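Side-chain contacts in secreted effector protein SifA (Salmonella typhimurium, PDB 3CXB), which is required in infected host cells for endosomal tubulation and formation of Salmonella-induced filaments, and interacts with the host protein PLEKHM2: residues A25-L30 against K45-L50; Q85-H90 against T95-I100; R134-K139 against M144-K149; S212-T217 against E316-L321. All blocks are in the same frame, centred on the assembly; numbering follows the deposited sequence.

Interaction 1: A25-L30 against K45-L50; sequences AWWKVL and KADRCL
W27 lays its indole across the gap to helix 42-54, where its six-membered ring comes up against D47 edge-on and its NE1 side against L50. The motif is a pair of roughly antiparallel helices near the start of the modelled chain: the two short axes run 148° apart and come no closer than 12.1 Å. At that spacing the backbones do not touch, so long side chains must bridge them, and W27 does most of the bridging. A chi1 of -174° sets CG opposite the backbone N and swings the indole out from its own helix, so that the six-membered ring arrives beside the turn that carries D47. There the D47 carboxylate stands near the ring plane, with OD1 3.6 Å from W27 CZ2. The ring and carboxylate planes are turned 42° apart, and the two side chains cross at about a right angle. An acidic oxygen beside ring C-H groups is an electrostatically reasonable neighbour, but D47 finds its strongest polar partner elsewhere, in a salt bridge from OD2 to K23 just ahead of helix 25-34. L50 reaches the same indole obliquely from one turn further along, its CD1 lying 4.0 Å from W27 NE1. F55, just past helix 42-54, stacks on the same indole. No hydrogen bond crosses between 25-30 and 45-50, and the two segments bury 199 Å² in all. One helical turn beyond W27, L30 closes the contact by an apolar touch, methyl against methyl, with its CD2 4.0 Å from CD2 of L50.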
# COMPACT_ATOMS: atom_id res chain seq x y z
N ALA A 25 11.45 27.34 9.60
CA ALA A 25 10.63 28.10 10.51
C ALA A 25 9.38 27.31 10.85
O ALA A 25 9.13 27.03 12.02
CB ALA A 25 10.26 29.42 9.89
N TRP A 26 8.59 26.93 9.85
CA TRP A 26 7.39 26.16 10.16
C TRP A 26 7.68 24.77 10.75
O TRP A 26 6.82 24.18 11.40
CB TRP A 26 6.49 26.07 8.94
CG TRP A 26 5.95 27.40 8.53
CD1 TRP A 26 6.25 28.10 7.40
CD2 TRP A 26 5.02 28.21 9.27
NE1 TRP A 26 5.57 29.29 7.38
CE2 TRP A 26 4.81 29.39 8.51
CE3 TRP A 26 4.35 28.06 10.48
CZ2 TRP A 26 3.95 30.41 8.94
CZ3 TRP A 26 3.49 29.08 10.91
CH2 TRP A 26 3.30 30.23 10.14
N TRP A 27 8.88 24.25 10.55
CA TRP A 27 9.21 22.94 11.11
C TRP A 27 9.41 23.09 12.62
O TRP A 27 8.82 22.34 13.41
CB TRP A 27 10.47 22.39 10.44
CG TRP A 27 10.84 20.99 10.84
CD1 TRP A 27 10.17 20.18 11.71
CD2 TRP A 27 11.99 20.24 10.41
NE1 TRP A 27 10.84 18.98 11.86
CE2 TRP A 27 11.96 19.00 11.08
CE3 TRP A 27 13.04 20.51 9.53
CZ2 TRP A 27 12.95 18.03 10.89
CZ3 TRP A 27 14.03 19.54 9.35
CH2 TRP A 27 13.97 18.32 10.02
N LYS A 28 10.22 24.07 13.04
CA LYS A 28 10.47 24.30 14.46
C LYS A 28 9.19 24.60 15.24
O LYS A 28 9.05 24.22 16.40
CB LYS A 28 11.46 25.45 14.68
CG LYS A 28 12.88 25.08 14.37
CD LYS A 28 13.80 26.24 14.60
CE LYS A 28 15.21 25.90 14.11
NZ LYS A 28 16.19 27.01 14.33
N VAL A 29 8.27 25.30 14.59
CA VAL A 29 7.01 25.62 15.23
C VAL A 29 6.16 24.35 15.30
O VAL A 29 5.43 24.13 16.27
CB VAL A 29 6.25 26.75 14.46
CG1 VAL A 29 6.14 26.39 13.01
CG2 VAL A 29 4.86 26.96 15.03
N LEU A 30 6.26 23.49 14.30
CA LEU A 30 5.46 22.27 14.30
C LEU A 30 6.03 21.29 15.30
O LEU A 30 5.29 20.63 16.02
CB LEU A 30 5.45 21.61 12.92
CG LEU A 30 4.83 20.21 12.96
CD1 LEU A 30 3.41 20.29 13.48
CD2 LEU A 30 4.84 19.60 11.60
N LYS A 45 13.15 9.50 15.58
CA LYS A 45 12.57 8.86 14.41
C LYS A 45 11.40 9.67 13.82
O LYS A 45 11.26 9.76 12.59
CB LYS A 45 12.11 7.44 14.74
CG LYS A 45 13.24 6.47 15.08
CD LYS A 45 12.70 5.10 15.50
CE LYS A 45 13.82 4.15 15.92
NZ LYS A 45 13.33 2.77 16.23
N ALA A 46 10.56 10.24 14.67
CA ALA A 46 9.44 11.03 14.17
C ALA A 46 9.98 12.31 13.52
O ALA A 46 9.32 12.93 12.67
CB ALA A 46 8.49 11.39 15.32
N ASP A 47 11.18 12.69 13.92
CA ASP A 47 11.82 13.88 13.40
C ASP A 47 12.32 13.62 11.99
O ASP A 47 12.18 14.46 11.10
CB ASP A 47 12.98 14.28 14.32
CG ASP A 47 13.75 15.47 13.81
OD1 ASP A 47 14.45 15.34 12.80
OD2 ASP A 47 13.65 16.56 14.41
N ARG A 48 12.90 12.44 11.78
CA ARG A 48 13.39 12.10 10.46
C ARG A 48 12.20 11.86 9.54
O ARG A 48 12.28 12.11 8.35
CB ARG A 48 14.29 10.87 10.53
CG ARG A 48 15.53 10.99 9.63
CD ARG A 48 16.28 12.28 9.92
NE ARG A 48 17.48 12.42 9.10
CZ ARG A 48 18.29 13.49 9.12
NH1 ARG A 48 18.02 14.51 9.92
NH2 ARG A 48 19.36 13.53 8.34
N CYS A 49 11.09 11.38 10.10
CA CYS A 49 9.88 11.17 9.32
C CYS A 49 9.46 12.50 8.70
O CYS A 49 9.36 12.65 7.49
CB CYS A 49 8.74 10.69 10.21
SG CYS A 49 8.71 8.94 10.53
N LEU A 50 9.20 13.47 9.57
CA LEU A 50 8.79 14.79 9.14
C LEU A 50 9.75 15.30 8.09
O LEU A 50 9.34 15.81 7.04
CB LEU A 50 8.78 15.75 10.33
CG LEU A 50 7.69 15.52 11.37
CD1 LEU A 50 7.99 16.31 12.64
CD2 LEU A 50 6.35 15.94 10.78

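Interaction 2: Q85-H90 against T95-I100; sequences QVHNPH and TIILRI
R99 lies between Q85 and H87 on one side of an antiparallel beta hairpin. H87 NE2 sits over one face of the guanidinium, 3.7 Å from R99 NH1, and Q85 OE1 over the opposite face, 3.9 Å from R99 NE. The imidazole and guanidinium planes are 61° apart, so this is no parallel stack. I97 lies alongside H87 on that side, and its CD1 also meets P89.

V86, I96 and L98 form an apolar cluster: V86 CG2 is 3.8 Å from I96 CD1, while V86 and L98 run side by side.

The backbone sets this pattern. Q85-R99 and H87-I97 are hydrogen-bonded pairs, with V86-L98 the non-hydrogen-bonded pair between them. I97 N reaches H87 O at 3.0 Å with an N-H...O angle of 162°, the straightest of the four ladder bonds. Toward the turn, beyond the last pair, the side-chain amide of N88 adds a bond, its ND2 donating to T95 O at 2.9 Å, tilted 28° from the carbonyl plane. The P89 ring then packs obliquely against T95.

Further out, E108 forms a salt bridge with R99, and N88 ND2 also bonds to R150 O. Strand 84-87 is outermost in the five-stranded antiparallel sheet, strand 96-101 pairs next with 108-114, and helix 62-75 packs F70 on V86 and F69 on L98.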
# COMPACT_ATOMS: atom_id res chain seq x y z
N GLN A 85 -6.24 11.88 13.04
CA GLN A 85 -7.51 11.48 12.46
C GLN A 85 -7.53 11.46 10.93
O GLN A 85 -6.89 12.28 10.29
CB GLN A 85 -8.59 12.43 12.99
CG GLN A 85 -8.40 12.78 14.47
CD GLN A 85 -9.12 14.05 14.90
OE1 GLN A 85 -8.98 15.09 14.26
NE2 GLN A 85 -9.87 13.97 15.98
N VAL A 86 -8.28 10.51 10.37
CA VAL A 86 -8.42 10.38 8.92
C VAL A 86 -9.90 10.16 8.58
O VAL A 86 -10.58 9.38 9.25
CB VAL A 86 -7.54 9.19 8.36
CG1 VAL A 86 -7.15 8.24 9.46
CG2 VAL A 86 -8.28 8.43 7.29
N HIS A 87 -10.39 10.84 7.55
CA HIS A 87 -11.79 10.71 7.15
C HIS A 87 -11.99 11.20 5.72
O HIS A 87 -11.12 11.90 5.18
CB HIS A 87 -12.64 11.59 8.05
CG HIS A 87 -12.42 13.06 7.82
ND1 HIS A 87 -13.14 13.78 6.89
CD2 HIS A 87 -11.50 13.91 8.34
CE1 HIS A 87 -12.67 15.01 6.84
NE2 HIS A 87 -11.68 15.12 7.71
N ASN A 88 -13.13 10.85 5.12
CA ASN A 88 -13.47 11.30 3.77
C ASN A 88 -14.48 12.42 3.95
O ASN A 88 -15.56 12.20 4.49
CB ASN A 88 -14.13 10.19 2.98
CG ASN A 88 -13.30 8.95 2.94
OD1 ASN A 88 -13.22 8.22 3.92
ND2 ASN A 88 -12.64 8.71 1.81
N PRO A 89 -14.15 13.63 3.50
CA PRO A 89 -15.10 14.73 3.67
C PRO A 89 -16.51 14.36 3.22
O PRO A 89 -16.72 13.92 2.09
CB PRO A 89 -14.49 15.85 2.82
CG PRO A 89 -13.78 15.10 1.74
CD PRO A 89 -13.11 14.00 2.52
N HIS A 90 -17.47 14.51 4.13
CA HIS A 90 -18.86 14.20 3.86
C HIS A 90 -18.96 12.88 3.11
O HIS A 90 -19.70 12.75 2.14
CB HIS A 90 -19.49 15.33 3.04
CG HIS A 90 -19.44 16.67 3.71
ND1 HIS A 90 -18.26 17.26 4.10
CD2 HIS A 90 -20.42 17.53 4.06
CE1 HIS A 90 -18.51 18.43 4.66
NE2 HIS A 90 -19.82 18.62 4.66
N THR A 95 -12.26 11.68 -2.29
CA THR A 95 -11.19 12.33 -1.56
C THR A 95 -11.02 11.77 -0.14
O THR A 95 -11.94 11.17 0.43
CB THR A 95 -11.46 13.86 -1.52
OG1 THR A 95 -10.76 14.45 -0.42
CG2 THR A 95 -12.95 14.12 -1.37
N ILE A 96 -9.81 11.92 0.40
CA ILE A 96 -9.51 11.47 1.76
C ILE A 96 -8.49 12.42 2.38
O ILE A 96 -7.59 12.92 1.71
CB ILE A 96 -9.02 10.00 1.81
CG1 ILE A 96 -8.75 9.61 3.26
CG2 ILE A 96 -7.81 9.83 0.95
CD1 ILE A 96 -8.67 8.13 3.48
N ILE A 97 -8.64 12.67 3.68
CA ILE A 97 -7.77 13.59 4.40
C ILE A 97 -7.18 12.93 5.64
O ILE A 97 -7.85 12.15 6.31
CB ILE A 97 -8.56 14.81 4.85
CG1 ILE A 97 -9.36 15.34 3.67
CG2 ILE A 97 -7.64 15.87 5.38
CD1 ILE A 97 -10.25 16.50 4.02
N LEU A 98 -5.93 13.25 5.95
CA LEU A 98 -5.27 12.70 7.13
C LEU A 98 -4.79 13.95 7.81
O LEU A 98 -4.39 14.89 7.13
CB LEU A 98 -4.06 11.83 6.75
CG LEU A 98 -4.25 10.80 5.64
CD1 LEU A 98 -2.97 10.03 5.44
CD2 LEU A 98 -5.35 9.84 5.98
N ARG A 99 -4.83 13.98 9.13
CA ARG A 99 -4.40 15.17 9.83
C ARG A 99 -4.02 14.95 11.28
O ARG A 99 -4.39 13.97 11.89
CB ARG A 99 -5.51 16.20 9.75
CG ARG A 99 -6.86 15.63 10.11
CD ARG A 99 -7.93 16.70 10.07
NE ARG A 99 -9.22 16.15 10.49
CZ ARG A 99 -10.29 16.88 10.80
NH1 ARG A 99 -11.41 16.27 11.17
NH2 ARG A 99 -10.23 18.21 10.75
N ILE A 100 -3.27 15.91 11.81
CA ILE A 100 -2.83 15.87 13.19
C ILE A 100 -3.42 17.11 13.82
O ILE A 100 -3.05 18.22 13.43
CB ILE A 100 -1.29 15.96 13.29
CG1 ILE A 100 -0.63 14.83 12.48
CG2 ILE A 100 -0.85 15.88 14.76
CD1 ILE A 100 0.89 14.87 12.50

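Interaction 3: R134-K139 against M144-K149; sequences RPDILK and MTAMIK
An Asx turn at D136 fastens the loop after strand 126-132 to strand 145-153. D136 OD2 accepts from L138 N, two residues on, at 3.0 Å, and from A146 N across the contact at 3.1 Å. The two donors reach this oxygen from opposite faces of the carboxylate plane, 61° and 48° out of it. The extended side chain of D136 carries OD2 to the A146 N-H. The return bond is from I137 N to A146 O, 2.8 Å long, so A146 is gripped through both its N-H and its carbonyl.

The apolar side chains follow. I137 CG1 lies 3.7 Å from A146 CB, and its CG2 branch meets I148 CD1 at 4.0 Å, those two side chains crossing at about a right angle. L138 runs beside M144. Helix 283-303 backs this group through I290, A293 and Q297, while strand 158-167 pairs with 145-153.

Chemically, one carboxylate oxygen does two jobs: it closes the turn and accepts from the A146 N-H. Two N-H donors on one oxygen would probably favour the ionised form of D136.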
# COMPACT_ATOMS: atom_id res chain seq x y z
N ARG A 134 0.13 9.99 -11.20
CA ARG A 134 -0.74 9.44 -12.22
C ARG A 134 -1.38 8.15 -11.82
O ARG A 134 -0.99 7.08 -12.26
CB ARG A 134 0.04 9.30 -13.54
CG ARG A 134 0.36 10.67 -14.15
CD ARG A 134 1.30 10.62 -15.34
NE ARG A 134 1.72 11.97 -15.73
CZ ARG A 134 2.57 12.24 -16.71
NH1 ARG A 134 2.89 13.49 -16.99
NH2 ARG A 134 3.11 11.25 -17.42
N PRO A 135 -2.41 8.23 -10.96
CA PRO A 135 -3.13 7.05 -10.49
C PRO A 135 -3.92 6.40 -11.63
O PRO A 135 -4.90 6.97 -12.14
CB PRO A 135 -4.03 7.63 -9.41
CG PRO A 135 -4.35 9.00 -9.95
CD PRO A 135 -2.98 9.47 -10.40
N ASP A 136 -3.46 5.24 -12.05
CA ASP A 136 -4.11 4.48 -13.10
C ASP A 136 -3.53 3.10 -12.95
O ASP A 136 -2.40 2.84 -13.35
CB ASP A 136 -3.80 5.00 -14.50
CG ASP A 136 -4.48 4.17 -15.60
OD1 ASP A 136 -4.20 4.36 -16.80
OD2 ASP A 136 -5.31 3.30 -15.25
N ILE A 137 -4.31 2.21 -12.35
CA ILE A 137 -3.85 0.87 -12.10
C ILE A 137 -3.78 0.04 -13.37
O ILE A 137 -3.24 -1.06 -13.37
CB ILE A 137 -4.75 0.17 -11.05
CG1 ILE A 137 -6.14 -0.12 -11.65
CG2 ILE A 137 -4.87 1.06 -9.81
CD1 ILE A 137 -7.02 -0.96 -10.74
N LEU A 138 -4.32 0.59 -14.46
CA LEU A 138 -4.33 -0.09 -15.76
C LEU A 138 -3.38 0.65 -16.67
O LEU A 138 -3.77 1.13 -17.74
CB LEU A 138 -5.73 -0.07 -16.36
CG LEU A 138 -6.82 -0.73 -15.53
CD1 LEU A 138 -8.15 -0.39 -16.15
CD2 LEU A 138 -6.62 -2.24 -15.47
N LYS A 139 -2.14 0.75 -16.22
CA LYS A 139 -1.11 1.45 -16.96
C LYS A 139 -0.83 0.81 -18.31
O LYS A 139 -0.69 1.50 -19.32
CB LYS A 139 0.17 1.52 -16.12
CG LYS A 139 0.79 2.91 -16.06
CD LYS A 139 -0.11 3.90 -15.36
CE LYS A 139 0.49 5.28 -15.42
NZ LYS A 139 -0.34 6.31 -14.75
N MET A 144 -7.81 2.88 -21.58
CA MET A 144 -8.53 2.50 -20.37
C MET A 144 -7.90 3.08 -19.11
O MET A 144 -6.69 3.01 -18.93
CB MET A 144 -8.58 0.97 -20.26
CG MET A 144 -9.36 0.47 -19.06
SD MET A 144 -11.10 0.94 -19.14
CE MET A 144 -11.83 -0.56 -19.84
N THR A 145 -8.74 3.66 -18.25
CA THR A 145 -8.26 4.24 -17.00
C THR A 145 -9.01 3.58 -15.86
O THR A 145 -10.17 3.19 -16.02
CB THR A 145 -8.51 5.75 -16.93
OG1 THR A 145 -7.91 6.38 -18.06
CG2 THR A 145 -7.90 6.33 -15.66
N ALA A 146 -8.35 3.47 -14.72
CA ALA A 146 -8.96 2.86 -13.55
C ALA A 146 -8.21 3.29 -12.30
O ALA A 146 -7.00 3.13 -12.22
CB ALA A 146 -8.91 1.35 -13.67
N MET A 147 -8.93 3.84 -11.33
CA MET A 147 -8.30 4.28 -10.10
C MET A 147 -8.94 3.54 -8.94
O MET A 147 -9.91 2.80 -9.11
CB MET A 147 -8.50 5.77 -9.89
CG MET A 147 -9.94 6.12 -9.62
SD MET A 147 -10.16 7.59 -8.64
CE MET A 147 -10.61 8.78 -9.99
N ILE A 148 -8.40 3.75 -7.75
CA ILE A 148 -8.91 3.11 -6.56
C ILE A 148 -9.06 4.14 -5.47
O ILE A 148 -8.07 4.71 -5.03
CB ILE A 148 -7.95 2.02 -6.02
CG1 ILE A 148 -7.79 0.90 -7.04
CG2 ILE A 148 -8.50 1.43 -4.73
CD1 ILE A 148 -6.81 -0.17 -6.57
N LYS A 149 -10.30 4.37 -5.06
CA LYS A 149 -10.58 5.30 -3.98
C LYS A 149 -10.45 4.51 -2.68
O LYS A 149 -10.38 3.28 -2.71
CB LYS A 149 -11.98 5.90 -4.12
CG LYS A 149 -12.07 6.84 -5.31
CD LYS A 149 -13.47 7.41 -5.50
CE LYS A 149 -13.56 8.23 -6.80
NZ LYS A 149 -14.94 8.73 -7.09

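Interaction 4: S212-T217 against E316-L321; sequences SGIEKT and EQLTTL
Helices 197-220 and 307-324 meet here at a moderate angle: their short segments cross at -51°, with axes 9.5 Å apart at closest approach. I214 and L318 mark the crossing, with CA atoms 6.6 Å apart.

L318 supplies the central side chain, projecting across the interface between I214 and T217. Its chi1 of -172° places CG beside the carbonyl carbon, and the two methyls divide the work. CD1 meets I214 CG2 at 4.1 Å, the two side chains crossing at a slant, while CD2 lies 3.7 Å from I214 O and 3.9 Å from T217 CB. T217 and L318 lie alongside each other, running opposite ways. A second touch joins the threonines, T217 CG2 to T319 CG2 at 3.8 Å, with their side chains about perpendicular.

T217 and T319 turn their hydroxyls back to their own helices. T217 OG1 donates to G213 O at 3.1 Å, and that carbonyl also takes T217 N from the opposite face of its plane. T319 OG1 donates to E316 O at 3.0 Å, from above the carbonyl plane. Around the crossing, I226 packs on L318 and A234 of helix 228-241 on I214.

The chemistry is that of apolar helix packing: no hydrogen bond links the two segments, and both hydroxyls bond within their own helices, consistent with T217 and T319 meeting through their methyls.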
# COMPACT_ATOMS: atom_id res chain seq x y z
N SER A 212 7.01 -14.89 -9.20
CA SER A 212 6.69 -14.18 -10.43
C SER A 212 7.93 -13.40 -10.86
O SER A 212 8.41 -13.55 -11.98
CB SER A 212 5.52 -13.23 -10.20
OG SER A 212 4.48 -13.91 -9.54
N GLY A 213 8.46 -12.59 -9.95
CA GLY A 213 9.66 -11.84 -10.27
C GLY A 213 10.75 -12.70 -10.90
O GLY A 213 11.40 -12.30 -11.86
N ILE A 214 10.95 -13.90 -10.36
CA ILE A 214 11.98 -14.79 -10.88
C ILE A 214 11.66 -15.18 -12.30
O ILE A 214 12.42 -14.89 -13.22
CB ILE A 214 12.10 -16.08 -10.03
CG1 ILE A 214 12.38 -15.72 -8.57
CG2 ILE A 214 13.24 -16.96 -10.56
CD1 ILE A 214 13.65 -14.91 -8.39
N GLU A 215 10.52 -15.83 -12.48
CA GLU A 215 10.10 -16.29 -13.80
C GLU A 215 10.04 -15.15 -14.82
O GLU A 215 10.31 -15.35 -16.00
CB GLU A 215 8.73 -16.96 -13.68
CG GLU A 215 8.68 -18.12 -12.70
CD GLU A 215 7.27 -18.66 -12.52
OE1 GLU A 215 6.36 -17.87 -12.19
OE2 GLU A 215 7.09 -19.89 -12.71
N LYS A 216 9.70 -13.96 -14.34
CA LYS A 216 9.61 -12.79 -15.20
C LYS A 216 10.96 -12.36 -15.76
O LYS A 216 11.15 -12.28 -16.98
CB LYS A 216 8.98 -11.63 -14.42
CG LYS A 216 8.82 -10.34 -15.22
CD LYS A 216 8.16 -9.23 -14.40
CE LYS A 216 7.97 -7.95 -15.22
NZ LYS A 216 7.39 -6.84 -14.41
N THR A 217 11.91 -12.08 -14.87
CA THR A 217 13.24 -11.66 -15.28
C THR A 217 13.91 -12.73 -16.14
O THR A 217 14.71 -12.42 -17.02
CB THR A 217 14.11 -11.37 -14.03
OG1 THR A 217 13.48 -10.38 -13.22
CG2 THR A 217 15.49 -10.86 -14.44
N GLU A 316 16.23 -8.56 -8.53
CA GLU A 316 17.60 -8.09 -8.41
C GLU A 316 18.48 -9.17 -7.84
O GLU A 316 19.69 -9.17 -8.08
CB GLU A 316 17.66 -6.83 -7.54
CG GLU A 316 17.01 -5.60 -8.16
CD GLU A 316 17.03 -4.43 -7.20
OE1 GLU A 316 18.13 -4.12 -6.67
OE2 GLU A 316 15.97 -3.82 -6.96
N GLN A 317 17.89 -10.08 -7.09
CA GLN A 317 18.65 -11.18 -6.51
C GLN A 317 19.05 -12.10 -7.66
O GLN A 317 20.22 -12.47 -7.81
CB GLN A 317 17.81 -11.96 -5.49
CG GLN A 317 18.02 -11.49 -4.05
CD GLN A 317 19.43 -11.76 -3.56
OE1 GLN A 317 19.92 -11.11 -2.63
NE2 GLN A 317 20.09 -12.74 -4.17
N LEU A 318 18.07 -12.47 -8.46
CA LEU A 318 18.31 -13.34 -9.59
C LEU A 318 19.45 -12.79 -10.45
O LEU A 318 20.38 -13.50 -10.78
CB LEU A 318 17.05 -13.46 -10.43
CG LEU A 318 17.17 -14.51 -11.53
CD1 LEU A 318 17.17 -15.90 -10.86
CD2 LEU A 318 16.01 -14.40 -12.50
N THR A 319 19.38 -11.52 -10.79
CA THR A 319 20.42 -10.95 -11.63
C THR A 319 21.76 -10.87 -10.93
O THR A 319 22.80 -11.15 -11.53
CB THR A 319 20.02 -9.56 -12.13
OG1 THR A 319 19.84 -8.69 -11.01
CG2 THR A 319 18.72 -9.65 -12.94
N THR A 320 21.74 -10.48 -9.67
CA THR A 320 22.97 -10.36 -8.90
C THR A 320 23.64 -11.73 -8.72
O THR A 320 24.86 -11.88 -8.84
CB THR A 320 22.68 -9.67 -7.53
OG1 THR A 320 23.92 -9.36 -6.88
CG2 THR A 320 21.86 -10.58 -6.64
N LEU A 321 22.85 -12.75 -8.44
CA LEU A 321 23.42 -14.07 -8.29
C LEU A 321 24.02 -14.50 -9.62
O LEU A 321 25.18 -14.91 -9.68
CB LEU A 321 22.37 -15.08 -7.82
CG LEU A 321 21.98 -15.04 -6.35
CD1 LEU A 321 20.88 -16.07 -6.07
CD2 LEU A 321 23.22 -15.31 -5.49

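In the fold
Interactions 1 and 4 are buried helix-helix contacts with no hydrogen bond between their segments, whereas interactions 2 and 3 are partly buried and combine backbone bonds with a side-chain polar group, N88 in one and D136 in the other. Interaction 4 lies about 39 Å, centre to centre, from both interaction 1 and interaction 2. Interaction 2 pairs two strands of the five-stranded sheet; interaction 3 fixes the loop that leaves that sheet to the first strand of the three-stranded one, and the nearest atoms of interactions 2 and 3 are about 5 Å apart. I214, L318 and two threonines meet at an axis distance of 9.5 Å in interaction 4, against 12.1 Å bridged by an indole in interaction 1.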